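Local coordinates for periplasmic binding protein/LacI transcriptional regulator (Burkholderia multivorans, PDB 4YLE) that probably binds a simple sugar in the periplasm and delivers it to an ABC transporter for uptake, at residues Met39-Asn44 with Lys73-Thr78; Ala43-Leu48 with Asn258-Lys263; Asn80-Val85 with Lys104-Val109; Val142-Arg147 with Ala280-Phe285. All coordinates share one frame; numbering follows the deposited sequence.

Contact 1. Residues Met39-Asn44 with Lys73-Thr78; sequences MKSLAN and KDETDT
Lys-40, Ser-41 and Asn-44 gather round Glu-75 at the rim of the ligand cleft of a type I periplasmic binding fold, in the loops that follow two neighbouring parallel strands. The polar link is a single short hydrogen bond: Asn-44 ND2 reaches Glu-75 OE2 at 2.6 Å, nearly in line with the C-O bond, while the amide and carboxylate planes stand 75° apart. Asn-44 ND2 also bonds to the unidentified ligand, which would make Glu-75 a second-shell residue that may help orient the amide. Glu-75 bends at its second torsion (chi2 -82°), laying its carboxylate over Ser-41, with CD 3.3 Å from Ser-41 CB. At the other oxygen, OE1 lies 3.5 Å from Lys-40 CB, on the same side of the plane as Ser-41; the ammonium group runs on to a salt bridge with Asp-124. Each loop is braced internally. Ser-41 OG takes the N-H of Ala-43 in an ST turn (3.0 Å), and Asp-74 OD1 takes that of Thr-76 in an Asx turn. Backbone bonds from Lys-40 and Leu-42 to Ile-72 tie the first loop to the end of strand 66-72, placing the contact between strands 34-39 and 66-72 and helices 45-60 and 78-90.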
loop_
_atom_site.group_PDB
_atom_site.type_symbol
_atom_site.label_atom_id
_atom_site.label_comp_id
_atom_site.label_asym_id
_atom_site.label_seq_id
_atom_site.Cartn_x
_atom_site.Cartn_y
_atom_site.Cartn_z
HETATM N N MSE A 39 9.828 0.674 -5.702
HETATM C CA MSE A 39 8.711 0.035 -5.030
HETATM C C MSE A 39 9.131 -0.500 -3.678
HETATM O O MSE A 39 10.249 -0.317 -3.261
HETATM C CB MSE A 39 8.173 -1.089 -5.901
HETATM C CG MSE A 39 7.652 -0.554 -7.222
HETATM SE SE MSE A 39 7.033 -1.985 -8.411
HETATM C CE MSE A 39 8.817 -2.563 -8.990
ATOM N N LYS A 40 8.207 -1.150 -2.998
ATOM C CA LYS A 40 8.538 -1.792 -1.739
ATOM C C LYS A 40 8.791 -3.259 -2.030
ATOM O O LYS A 40 9.561 -3.600 -2.927
ATOM C CB LYS A 40 7.431 -1.572 -0.712
ATOM C CG LYS A 40 7.287 -0.112 -0.255
ATOM C CD LYS A 40 5.996 0.153 0.596
ATOM C CE LYS A 40 4.895 0.812 -0.265
ATOM N NZ LYS A 40 3.498 0.506 0.203
ATOM N N SER A 41 8.155 -4.137 -1.281
ATOM C CA SER A 41 8.588 -5.517 -1.275
ATOM C C SER A 41 8.289 -6.308 -2.514
ATOM O O SER A 41 7.132 -6.484 -2.919
ATOM C CB SER A 41 7.948 -6.244 -0.103
ATOM O OG SER A 41 8.295 -7.603 -0.188
ATOM N N LEU A 42 9.358 -6.855 -3.071
ATOM C CA LEU A 42 9.275 -7.720 -4.224
ATOM C C LEU A 42 8.651 -9.073 -3.898
ATOM O O LEU A 42 8.246 -9.810 -4.790
ATOM C CB LEU A 42 10.688 -7.908 -4.792
ATOM C CG LEU A 42 11.240 -6.588 -5.330
ATOM C CD1 LEU A 42 12.678 -6.784 -5.830
ATOM C CD2 LEU A 42 10.327 -5.992 -6.434
ATOM N N ALA A 43 8.551 -9.393 -2.621
ATOM C CA ALA A 43 7.881 -10.617 -2.233
ATOM C C ALA A 43 6.370 -10.480 -2.525
ATOM O O ALA A 43 5.709 -11.449 -2.923
ATOM C CB ALA A 43 8.150 -10.912 -0.772
ATOM N N ASN A 44 5.874 -9.244 -2.419
ATOM C CA ASN A 44 4.439 -8.930 -2.320
ATOM C C ASN A 44 3.838 -8.865 -3.710
ATOM O O ASN A 44 4.309 -8.066 -4.536
ATOM C CB ASN A 44 4.281 -7.593 -1.599
ATOM C CG ASN A 44 2.833 -7.205 -1.331
ATOM O OD1 ASN A 44 1.888 -7.802 -1.852
ATOM N ND2 ASN A 44 2.665 -6.191 -0.489
ATOM N N LYS A 73 13.732 -6.073 -0.433
ATOM C CA LYS A 73 13.667 -7.499 -0.144
ATOM C C LYS A 73 12.557 -7.862 0.811
ATOM O O LYS A 73 12.229 -9.040 0.930
ATOM C CB LYS A 73 14.989 -7.983 0.432
ATOM C CG LYS A 73 15.249 -7.456 1.832
ATOM C CD LYS A 73 16.550 -8.029 2.416
ATOM C CE LYS A 73 17.065 -7.181 3.570
ATOM N NZ LYS A 73 15.990 -6.691 4.499
ATOM N N ASP A 74 12.043 -6.859 1.527
ATOM C CA ASP A 74 10.875 -7.019 2.396
ATOM C C ASP A 74 10.213 -5.648 2.624
ATOM O O ASP A 74 10.662 -4.635 2.106
ATOM C CB ASP A 74 11.252 -7.704 3.728
ATOM C CG ASP A 74 12.298 -6.943 4.507
ATOM O OD1 ASP A 74 12.080 -5.741 4.743
ATOM O OD2 ASP A 74 13.331 -7.549 4.887
ATOM N N GLU A 75 9.119 -5.620 3.373
ATOM C CA GLU A 75 8.312 -4.410 3.458
ATOM C C GLU A 75 8.888 -3.360 4.399
ATOM O O GLU A 75 8.401 -2.235 4.445
ATOM C CB GLU A 75 6.892 -4.771 3.908
ATOM C CG GLU A 75 6.172 -5.699 2.935
ATOM C CD GLU A 75 5.552 -4.973 1.769
ATOM O OE1 GLU A 75 5.918 -3.801 1.522
ATOM O OE2 GLU A 75 4.694 -5.581 1.096
ATOM N N THR A 76 9.923 -3.718 5.139
ATOM C CA THR A 76 10.448 -2.818 6.159
ATOM C C THR A 76 11.876 -2.406 5.872
ATOM O O THR A 76 12.525 -1.825 6.732
ATOM C CB THR A 76 10.395 -3.463 7.549
ATOM O OG1 THR A 76 11.023 -4.754 7.504
ATOM C CG2 THR A 76 8.969 -3.603 7.991
ATOM N N ASP A 77 12.381 -2.705 4.676
ATOM C CA ASP A 77 13.781 -2.394 4.385
ATOM C C ASP A 77 13.895 -0.982 3.845
ATOM O O ASP A 77 14.319 -0.762 2.702
ATOM C CB ASP A 77 14.418 -3.375 3.393
ATOM C CG ASP A 77 15.944 -3.314 3.432
ATOM O OD1 ASP A 77 16.471 -2.453 4.164
ATOM O OD2 ASP A 77 16.628 -4.101 2.743
ATOM N N THR A 78 13.522 -0.034 4.694
ATOM C CA THR A 78 13.668 1.391 4.407
ATOM C C THR A 78 15.096 1.742 3.988
ATOM O O THR A 78 15.302 2.482 3.015
ATOM C CB THR A 78 13.265 2.230 5.641
ATOM O OG1 THR A 78 11.900 1.939 5.977
ATOM C CG2 THR A 78 13.396 3.710 5.372
#

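Contact 2. Residues Ala43-Leu48 with Asn258-Lys263; sequences ANEFFL and NINAIK
Asn-260 N donates to Glu-45 OE2 over 2.9 Å in an almost straight bond (172°), the shortest polar link between helix 45-60 and the 258-263 loop. The loop follows strand 252-254 of the four-stranded sheet, whereas the helix belongs to the seven-stranded one, so the bond spans the two lobes of the periplasmic binding fold, consistent with a closed cleft. The other carboxylate oxygen is held too: Asn-260 ND2 reaches Glu-45 OE1 at 3.0 Å. The two donors approach from opposite sides of the carboxylate plane, each about 35° out of it; that plane is turned 70° from the Asn-260 amide, and together they fix its rotation. Glu-45 can span the distance because its chain is extended beyond CG. Asn-260 OD1 in turn accepts from Lys-263 NZ at 2.9 Å, which orients the amide. The lysine, 6.5 Å from Glu-45 OE2, may mildly favour the ionised acid, as may the adjacent helix start. There Asn-44 is the N-cap, its OD1 accepting from Phe-46 N (3.0 Å), while its ND2 serves Glu-75. Beside the polar pair, Ile-259 lies between Glu-45 and helix 232-244, its CG2 methyl 4.0 Å from Glu-45 CB and 3.8 Å from Phe-46 N.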
loop_
_atom_site.group_PDB
_atom_site.type_symbol
_atom_site.label_atom_id
_atom_site.label_comp_id
_atom_site.label_asym_id
_atom_site.label_seq_id
_atom_site.Cartn_x
_atom_site.Cartn_y
_atom_site.Cartn_z
ATOM N N ALA A 43 8.551 -9.393 -2.621
ATOM C CA ALA A 43 7.881 -10.617 -2.233
ATOM C C ALA A 43 6.370 -10.480 -2.525
ATOM O O ALA A 43 5.709 -11.449 -2.923
ATOM C CB ALA A 43 8.150 -10.912 -0.772
ATOM N N ASN A 44 5.874 -9.244 -2.419
ATOM C CA ASN A 44 4.439 -8.930 -2.320
ATOM C C ASN A 44 3.838 -8.865 -3.710
ATOM O O ASN A 44 4.309 -8.066 -4.536
ATOM C CB ASN A 44 4.281 -7.593 -1.599
ATOM C CG ASN A 44 2.833 -7.205 -1.331
ATOM O OD1 ASN A 44 1.888 -7.802 -1.852
ATOM N ND2 ASN A 44 2.665 -6.191 -0.489
ATOM N N GLU A 45 2.856 -9.715 -4.008
ATOM C CA GLU A 45 2.287 -9.682 -5.347
ATOM C C GLU A 45 1.748 -8.317 -5.766
ATOM O O GLU A 45 1.675 -8.013 -6.952
ATOM C CB GLU A 45 1.152 -10.674 -5.512
ATOM C CG GLU A 45 0.983 -11.011 -7.004
ATOM C CD GLU A 45 -0.329 -11.663 -7.350
ATOM O OE1 GLU A 45 -0.283 -12.885 -7.621
ATOM O OE2 GLU A 45 -1.379 -10.952 -7.380
ATOM N N PHE A 46 1.308 -7.524 -4.807
ATOM C CA PHE A 46 0.870 -6.172 -5.120
ATOM C C PHE A 46 1.904 -5.441 -5.981
ATOM O O PHE A 46 1.575 -4.800 -6.988
ATOM C CB PHE A 46 0.625 -5.403 -3.833
ATOM C CG PHE A 46 0.163 -3.980 -4.054
ATOM C CD1 PHE A 46 -1.168 -3.690 -4.316
ATOM C CD2 PHE A 46 1.063 -2.930 -3.964
ATOM C CE1 PHE A 46 -1.583 -2.371 -4.512
ATOM C CE2 PHE A 46 0.664 -1.628 -4.135
ATOM C CZ PHE A 46 -0.661 -1.338 -4.423
ATOM N N PHE A 47 3.170 -5.520 -5.592
ATOM C CA PHE A 47 4.198 -4.819 -6.339
ATOM C C PHE A 47 4.613 -5.544 -7.582
ATOM O O PHE A 47 5.026 -4.898 -8.564
ATOM C CB PHE A 47 5.370 -4.517 -5.412
ATOM C CG PHE A 47 4.996 -3.525 -4.370
ATOM C CD1 PHE A 47 4.732 -2.215 -4.731
ATOM C CD2 PHE A 47 4.816 -3.906 -3.061
ATOM C CE1 PHE A 47 4.324 -1.297 -3.775
ATOM C CE2 PHE A 47 4.411 -2.995 -2.104
ATOM C CZ PHE A 47 4.146 -1.698 -2.471
ATOM N N LEU A 48 4.517 -6.875 -7.583
ATOM C CA LEU A 48 4.799 -7.595 -8.814
ATOM C C LEU A 48 3.760 -7.225 -9.869
ATOM O O LEU A 48 4.115 -7.003 -11.026
ATOM C CB LEU A 48 4.850 -9.092 -8.564
ATOM C CG LEU A 48 5.927 -9.428 -7.519
ATOM C CD1 LEU A 48 5.951 -10.926 -7.344
ATOM C CD2 LEU A 48 7.336 -8.898 -7.883
ATOM N N ASN A 258 -6.478 -7.177 -3.257
ATOM C CA ASN A 258 -6.957 -8.121 -4.256
ATOM C C ASN A 258 -5.834 -8.852 -5.014
ATOM O O ASN A 258 -5.846 -8.939 -6.263
ATOM C CB ASN A 258 -7.877 -7.395 -5.224
ATOM C CG ASN A 258 -8.726 -8.327 -6.043
ATOM O OD1 ASN A 258 -9.030 -9.458 -5.641
ATOM N ND2 ASN A 258 -9.096 -7.868 -7.233
ATOM N N ILE A 259 -4.867 -9.405 -4.280
ATOM C CA ILE A 259 -3.838 -10.221 -4.938
ATOM C C ILE A 259 -4.387 -11.577 -5.366
ATOM O O ILE A 259 -5.355 -12.071 -4.800
ATOM C CB ILE A 259 -2.594 -10.431 -4.045
ATOM C CG1 ILE A 259 -2.956 -11.266 -2.813
ATOM C CG2 ILE A 259 -1.992 -9.061 -3.700
ATOM C CD1 ILE A 259 -1.798 -11.564 -1.873
ATOM N N ASN A 260 -3.772 -12.177 -6.382
ATOM C CA ASN A 260 -4.255 -13.464 -6.871
ATOM C C ASN A 260 -4.357 -14.490 -5.774
ATOM O O ASN A 260 -5.288 -15.288 -5.768
ATOM C CB ASN A 260 -3.352 -14.011 -7.971
ATOM C CG ASN A 260 -3.487 -13.230 -9.231
ATOM O OD1 ASN A 260 -4.606 -12.982 -9.676
ATOM N ND2 ASN A 260 -2.361 -12.796 -9.805
ATOM N N ALA A 261 -3.408 -14.481 -4.841
ATOM C CA ALA A 261 -3.402 -15.514 -3.802
ATOM C C ALA A 261 -4.697 -15.457 -2.988
ATOM O O ALA A 261 -5.108 -16.453 -2.405
ATOM C CB ALA A 261 -2.181 -15.364 -2.896
ATOM N N ILE A 262 -5.354 -14.301 -2.966
ATOM C CA ILE A 262 -6.548 -14.149 -2.133
ATOM C C ILE A 262 -7.806 -14.667 -2.835
ATOM O O ILE A 262 -8.841 -14.888 -2.207
ATOM C CB ILE A 262 -6.746 -12.657 -1.709
ATOM C CG1 ILE A 262 -7.285 -12.583 -0.281
ATOM C CG2 ILE A 262 -7.656 -11.892 -2.650
ATOM C CD1 ILE A 262 -6.231 -12.890 0.784
ATOM N N LYS A 263 -7.728 -14.879 -4.139
ATOM C CA LYS A 263 -8.932 -15.254 -4.881
ATOM C C LYS A 263 -9.504 -16.623 -4.529
ATOM O O LYS A 263 -10.714 -16.743 -4.352
ATOM C CB LYS A 263 -8.640 -15.151 -6.368
ATOM C CG LYS A 263 -8.462 -13.698 -6.754
ATOM C CD LYS A 263 -8.018 -13.500 -8.189
ATOM C CE LYS A 263 -7.567 -12.068 -8.391
ATOM N NZ LYS A 263 -7.316 -11.830 -9.823
#

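Contact 3. Residues Asn80-Val85 with Lys104-Val109; sequences NQIRIV and KALVPV
Ile-82 and Leu-106 mark the nearest backbone approach, their CA atoms 6.4 Å apart, where helix 78-90 passes the type I turn of Lys-104 to Val-107 that leads into helix 107-115. In this Rossmann-like lobe the first helix belongs to the beta-alpha-beta connection from strand 66-72 to strand 95-98, and the second to the next one, from 95-98 to 119-123. The side chains between them are mostly branched and aliphatic. Ile-82 reaches across with its longer arm: CG1, set anti to the carbonyl carbon (chi1 -71°), meets Leu-106 CD1 at 3.7 Å, and the CD1 methyl beyond it rests 3.5 Å from the carbonyl oxygen of Ala-105. One turn further along, Val-85 and Val-109 bring their methyls together, CG1 of the first against CG2 of the second at 3.7 Å. The CG2 methyl of Ile-82 completes this row against Val-109 CB (4.2 Å). At the sheet side Gln-81 crosses Leu-106 at about a right angle, its OE1 3.4 Å from Leu-106 CG. That amide is pinned elsewhere: OE1 accepts from Ala-101 N, and NE2 donates to the carbonyl of Ala-99. With no hydrogen bond between the two segments, the seam rests on methyl packing and burial from water, while the buried Gln-81 amide beside it is satisfied by backbone at the strand ends.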
loop_
_atom_site.group_PDB
_atom_site.type_symbol
_atom_site.label_atom_id
_atom_site.label_comp_id
_atom_site.label_asym_id
_atom_site.label_seq_id
_atom_site.Cartn_x
_atom_site.Cartn_y
_atom_site.Cartn_z
ATOM N N ASN A 80 17.516 0.127 2.493
ATOM C CA ASN A 80 17.806 -0.237 1.124
ATOM C C ASN A 80 16.985 0.561 0.117
ATOM O O ASN A 80 17.437 0.809 -0.998
ATOM C CB ASN A 80 17.557 -1.721 0.875
ATOM C CG ASN A 80 18.212 -2.191 -0.409
ATOM O OD1 ASN A 80 19.353 -1.814 -0.703
ATOM N ND2 ASN A 80 17.501 -2.985 -1.192
ATOM N N GLN A 81 15.759 0.917 0.467
ATOM C CA GLN A 81 14.979 1.700 -0.478
ATOM C C GLN A 81 15.686 3.026 -0.660
ATOM O O GLN A 81 15.810 3.505 -1.776
ATOM C CB GLN A 81 13.551 1.919 -0.016
ATOM C CG GLN A 81 12.655 2.378 -1.184
ATOM C CD GLN A 81 11.235 2.621 -0.770
ATOM O OE1 GLN A 81 10.983 3.389 0.149
ATOM N NE2 GLN A 81 10.284 1.975 -1.456
ATOM N N ILE A 82 16.189 3.593 0.437
ATOM C CA ILE A 82 16.903 4.865 0.354
ATOM C C ILE A 82 18.116 4.690 -0.542
ATOM O O ILE A 82 18.421 5.567 -1.356
ATOM C CB ILE A 82 17.311 5.387 1.754
ATOM C CG1 ILE A 82 16.055 5.843 2.506
ATOM C CG2 ILE A 82 18.308 6.556 1.648
ATOM C CD1 ILE A 82 16.253 6.193 3.962
ATOM N N ARG A 83 18.796 3.550 -0.414
ATOM C CA ARG A 83 19.978 3.289 -1.221
ATOM C C ARG A 83 19.618 3.244 -2.698
ATOM O O ARG A 83 20.352 3.761 -3.538
ATOM C CB ARG A 83 20.654 1.987 -0.789
ATOM C CG ARG A 83 21.466 2.136 0.497
ATOM C CD ARG A 83 22.465 1.005 0.673
ATOM N NE ARG A 83 21.818 -0.307 0.669
ATOM C CZ ARG A 83 21.315 -0.912 1.745
ATOM N NH1 ARG A 83 21.364 -0.336 2.937
ATOM N NH2 ARG A 83 20.745 -2.107 1.623
ATOM N N ILE A 84 18.474 2.639 -3.010
ATOM C CA ILE A 84 18.041 2.540 -4.386
ATOM C C ILE A 84 17.835 3.932 -4.970
ATOM O O ILE A 84 18.289 4.217 -6.081
ATOM C CB ILE A 84 16.771 1.711 -4.482
ATOM C CG1 ILE A 84 17.128 0.252 -4.206
ATOM C CG2 ILE A 84 16.147 1.823 -5.862
ATOM C CD1 ILE A 84 15.968 -0.635 -3.922
ATOM N N VAL A 85 17.170 4.805 -4.225
ATOM C CA VAL A 85 16.919 6.153 -4.715
ATOM C C VAL A 85 18.254 6.885 -4.926
ATOM O O VAL A 85 18.445 7.525 -5.958
ATOM C CB VAL A 85 16.005 6.945 -3.772
ATOM C CG1 VAL A 85 15.733 8.341 -4.327
ATOM C CG2 VAL A 85 14.666 6.192 -3.581
ATOM N N LYS A 104 8.072 9.216 6.464
ATOM C CA LYS A 104 9.002 10.277 6.884
ATOM C C LYS A 104 10.439 10.053 6.425
ATOM O O LYS A 104 11.150 11.001 6.031
ATOM C CB LYS A 104 8.992 10.409 8.410
ATOM C CG LYS A 104 7.687 10.918 8.980
ATOM C CD LYS A 104 7.876 11.391 10.419
ATOM C CE LYS A 104 6.639 11.223 11.270
ATOM N NZ LYS A 104 6.371 9.783 11.560
ATOM N N ALA A 105 10.883 8.806 6.505
ATOM C CA ALA A 105 12.301 8.505 6.368
ATOM C C ALA A 105 12.816 8.649 4.943
ATOM O O ALA A 105 14.011 8.827 4.738
ATOM C CB ALA A 105 12.582 7.110 6.874
ATOM N N LEU A 106 11.925 8.536 3.953
ATOM C CA LEU A 106 12.340 8.693 2.570
ATOM C C LEU A 106 12.411 10.163 2.151
ATOM O O LEU A 106 12.845 10.456 1.048
ATOM C CB LEU A 106 11.388 7.929 1.621
ATOM C CG LEU A 106 11.795 6.491 1.263
ATOM C CD1 LEU A 106 13.034 6.462 0.382
ATOM C CD2 LEU A 106 12.046 5.676 2.522
ATOM N N VAL A 107 12.003 11.097 3.006
ATOM C CA VAL A 107 11.905 12.481 2.539
ATOM C C VAL A 107 13.272 13.085 2.248
ATOM O O VAL A 107 13.412 13.822 1.271
ATOM C CB VAL A 107 11.151 13.378 3.531
ATOM C CG1 VAL A 107 11.174 14.848 3.072
ATOM C CG2 VAL A 107 9.714 12.895 3.658
ATOM N N PRO A 108 14.288 12.794 3.081
ATOM C CA PRO A 108 15.588 13.431 2.797
ATOM C C PRO A 108 16.159 13.106 1.405
ATOM O O PRO A 108 16.694 13.992 0.720
ATOM C CB PRO A 108 16.491 12.877 3.908
ATOM C CG PRO A 108 15.560 12.660 5.050
ATOM C CD PRO A 108 14.294 12.110 4.389
ATOM N N VAL A 109 16.028 11.856 0.978
ATOM C CA VAL A 109 16.626 11.463 -0.282
ATOM C C VAL A 109 15.754 11.971 -1.439
ATOM O O VAL A 109 16.259 12.245 -2.529
ATOM C CB VAL A 109 16.839 9.929 -0.362
ATOM C CG1 VAL A 109 15.501 9.182 -0.453
ATOM C CG2 VAL A 109 17.750 9.575 -1.540
#

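Contact 4. Residues Val142-Arg147 with Ala280-Phe285; sequences VGPDNR and AKQAVF
Pro-144 CD stands over one face of the Gln-282 amide, roughly equidistant from its flat atoms: 3.6 Å from OE1 and 3.7 Å from NE2. The second flat group, the ring of Phe-285, carries Lys-281 CG over the centre of one face (3.7 Å above its plane), so the aliphatic part of the lysine covers it. This is helix-on-sheet packing in the lobe of the periplasmic binding fold built on the seven-stranded sheet. Strand 141-144 runs nearly antiparallel to helix 279-295 (158°), the axes of the two short segments coming within 7.8 Å. Gln-282 sends its extended chain to Gly-143 and Pro-144, crossing the proline at about a right angle, and OE1 lies 3.8 Å from the CA of Gly-143, which is nearly fully extended. No hydrogen bond joins the segments; NE2 donates to the carbonyl of Gln-277, and this bond probably sets how the amide faces the proline. Phe-46 and Asp-124 also touch Gln-282, which therefore sits where helix 45-60, the strand end and the cleft converge. Further on, Asp-145 is the N-cap of helix 146-160, with a weak bond from Arg-147 N, and Arg-147 forms a salt bridge with Asp-188 of helix 177-193. The segment thus begins in one lobe and ends against the other. On the sheet, backbone bonds tie Val-142 to Asn-122 and Gly-143 to Thr-309 on the flanking strands. Val-142 itself turns CG1 up to the helix, anti to the backbone N (chi1 179°), where the methyl meets Phe-285 CB at 3.8 Å.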
loop_
_atom_site.group_PDB
_atom_site.type_symbol
_atom_site.label_atom_id
_atom_site.label_comp_id
_atom_site.label_asym_id
_atom_site.label_seq_id
_atom_site.Cartn_x
_atom_site.Cartn_y
_atom_site.Cartn_z
ATOM N N VAL A 142 0.039 10.492 -6.399
ATOM C CA VAL A 142 -0.919 9.648 -7.102
ATOM C C VAL A 142 -1.195 8.413 -6.264
ATOM O O VAL A 142 -0.310 7.597 -6.028
ATOM C CB VAL A 142 -0.370 9.247 -8.476
ATOM C CG1 VAL A 142 -1.348 8.352 -9.218
ATOM C CG2 VAL A 142 -0.018 10.482 -9.279
ATOM N N GLY A 143 -2.419 8.288 -5.778
ATOM C CA GLY A 143 -2.816 7.099 -5.071
ATOM C C GLY A 143 -4.205 7.259 -4.497
ATOM O O GLY A 143 -4.892 8.283 -4.715
ATOM N N PRO A 144 -4.625 6.240 -3.749
ATOM C CA PRO A 144 -5.980 6.159 -3.214
ATOM C C PRO A 144 -6.188 6.837 -1.880
ATOM O O PRO A 144 -5.266 7.102 -1.111
ATOM C CB PRO A 144 -6.179 4.667 -3.058
ATOM C CG PRO A 144 -4.828 4.170 -2.689
ATOM C CD PRO A 144 -3.911 4.966 -3.588
ATOM N N ASP A 145 -7.465 7.049 -1.596
ATOM C CA ASP A 145 -7.892 7.463 -0.277
ATOM C C ASP A 145 -8.094 6.167 0.507
ATOM O O ASP A 145 -9.104 5.464 0.325
ATOM C CB ASP A 145 -9.175 8.289 -0.346
ATOM C CG ASP A 145 -9.668 8.724 1.019
ATOM O OD1 ASP A 145 -9.485 7.957 1.986
ATOM O OD2 ASP A 145 -10.266 9.835 1.144
ATOM N N ASN A 146 -7.114 5.811 1.325
ATOM C CA ASN A 146 -7.147 4.525 1.991
ATOM C C ASN A 146 -8.168 4.470 3.131
ATOM O O ASN A 146 -8.483 3.397 3.604
ATOM C CB ASN A 146 -5.757 4.157 2.522
ATOM C CG ASN A 146 -4.856 3.628 1.424
ATOM O OD1 ASN A 146 -5.093 2.537 0.905
ATOM N ND2 ASN A 146 -3.856 4.402 1.032
ATOM N N ARG A 147 -8.639 5.620 3.598
ATOM C CA ARG A 147 -9.633 5.616 4.680
ATOM C C ARG A 147 -10.975 5.225 4.070
ATOM O O ARG A 147 -11.649 4.330 4.556
ATOM C CB ARG A 147 -9.685 6.971 5.375
ATOM C CG ARG A 147 -10.547 7.017 6.632
ATOM C CD ARG A 147 -10.424 8.330 7.404
ATOM N NE ARG A 147 -11.063 8.184 8.714
ATOM C CZ ARG A 147 -10.807 8.922 9.785
ATOM N NH1 ARG A 147 -9.931 9.918 9.742
ATOM N NH2 ARG A 147 -11.458 8.661 10.914
ATOM N N ALA A 280 -1.202 -1.277 -10.798
ATOM C CA ALA A 280 -0.638 -0.980 -12.087
ATOM C C ALA A 280 -1.043 0.446 -12.449
ATOM O O ALA A 280 -0.250 1.185 -12.982
ATOM C CB ALA A 280 -1.128 -1.954 -13.127
ATOM N N LYS A 281 -2.298 0.802 -12.190
ATOM C CA LYS A 281 -2.767 2.161 -12.463
ATOM C C LYS A 281 -1.935 3.196 -11.717
ATOM O O LYS A 281 -1.563 4.199 -12.291
ATOM C CB LYS A 281 -4.240 2.304 -12.079
ATOM C CG LYS A 281 -4.797 3.721 -12.308
ATOM C CD LYS A 281 -6.096 3.917 -11.520
ATOM C CE LYS A 281 -7.270 3.454 -12.272
ATOM N NZ LYS A 281 -7.531 4.308 -13.455
ATOM N N GLN A 282 -1.637 2.942 -10.441
ATOM C CA GLN A 282 -0.881 3.923 -9.660
ATOM C C GLN A 282 0.471 4.179 -10.277
ATOM O O GLN A 282 0.897 5.368 -10.425
ATOM C CB GLN A 282 -0.725 3.484 -8.224
ATOM C CG GLN A 282 -2.029 3.445 -7.477
ATOM C CD GLN A 282 -1.818 3.147 -6.028
ATOM O OE1 GLN A 282 -1.031 3.806 -5.366
ATOM N NE2 GLN A 282 -2.551 2.164 -5.506
ATOM N N ALA A 283 1.149 3.108 -10.696
ATOM C CA ALA A 283 2.475 3.265 -11.275
ATOM C C ALA A 283 2.387 3.943 -12.648
ATOM O O ALA A 283 3.210 4.803 -12.979
ATOM C CB ALA A 283 3.168 1.958 -11.399
ATOM N N VAL A 284 1.431 3.531 -13.469
ATOM C CA VAL A 284 1.308 4.110 -14.793
ATOM C C VAL A 284 0.963 5.607 -14.691
ATOM O O VAL A 284 1.563 6.429 -15.389
ATOM C CB VAL A 284 0.258 3.361 -15.661
ATOM C CG1 VAL A 284 -0.077 4.114 -16.937
ATOM C CG2 VAL A 284 0.797 1.954 -16.013
ATOM N N PHE A 285 0.056 5.960 -13.800
ATOM C CA PHE A 285 -0.383 7.352 -13.695
ATOM C C PHE A 285 0.767 8.133 -13.063
ATOM O O PHE A 285 0.982 9.298 -13.348
ATOM C CB PHE A 285 -1.658 7.489 -12.855
ATOM C CG PHE A 285 -2.942 7.184 -13.576
ATOM C CD1 PHE A 285 -2.995 6.322 -14.663
ATOM C CD2 PHE A 285 -4.121 7.730 -13.112
ATOM C CE1 PHE A 285 -4.201 6.040 -15.279
ATOM C CE2 PHE A 285 -5.309 7.463 -13.726
ATOM C CZ PHE A 285 -5.351 6.619 -14.809
#

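The four contacts show how a two-lobed binding protein builds its cleft from strand ends and helix starts. Contacts 1 and 2, centres 13 Å apart, share Asn-44, whose amide also bonds to the ligand; one loop thus serves the pocket, the neighbouring strand loop and the opposite lobe. Contact 3 backs contact 1, its centre likewise 13 Å away: Gln-81 NE2 reaches Met-39 O at 2.9 Å, and the glutamine side chain is about 10 Å from the ligand. Contact 4 is about 16 Å from contact 2, centre to centre, and meets it where Phe-46 CZ lies 4.1 Å from Gln-282 NE2; Gln-282 itself comes within about 6 Å of the ligand.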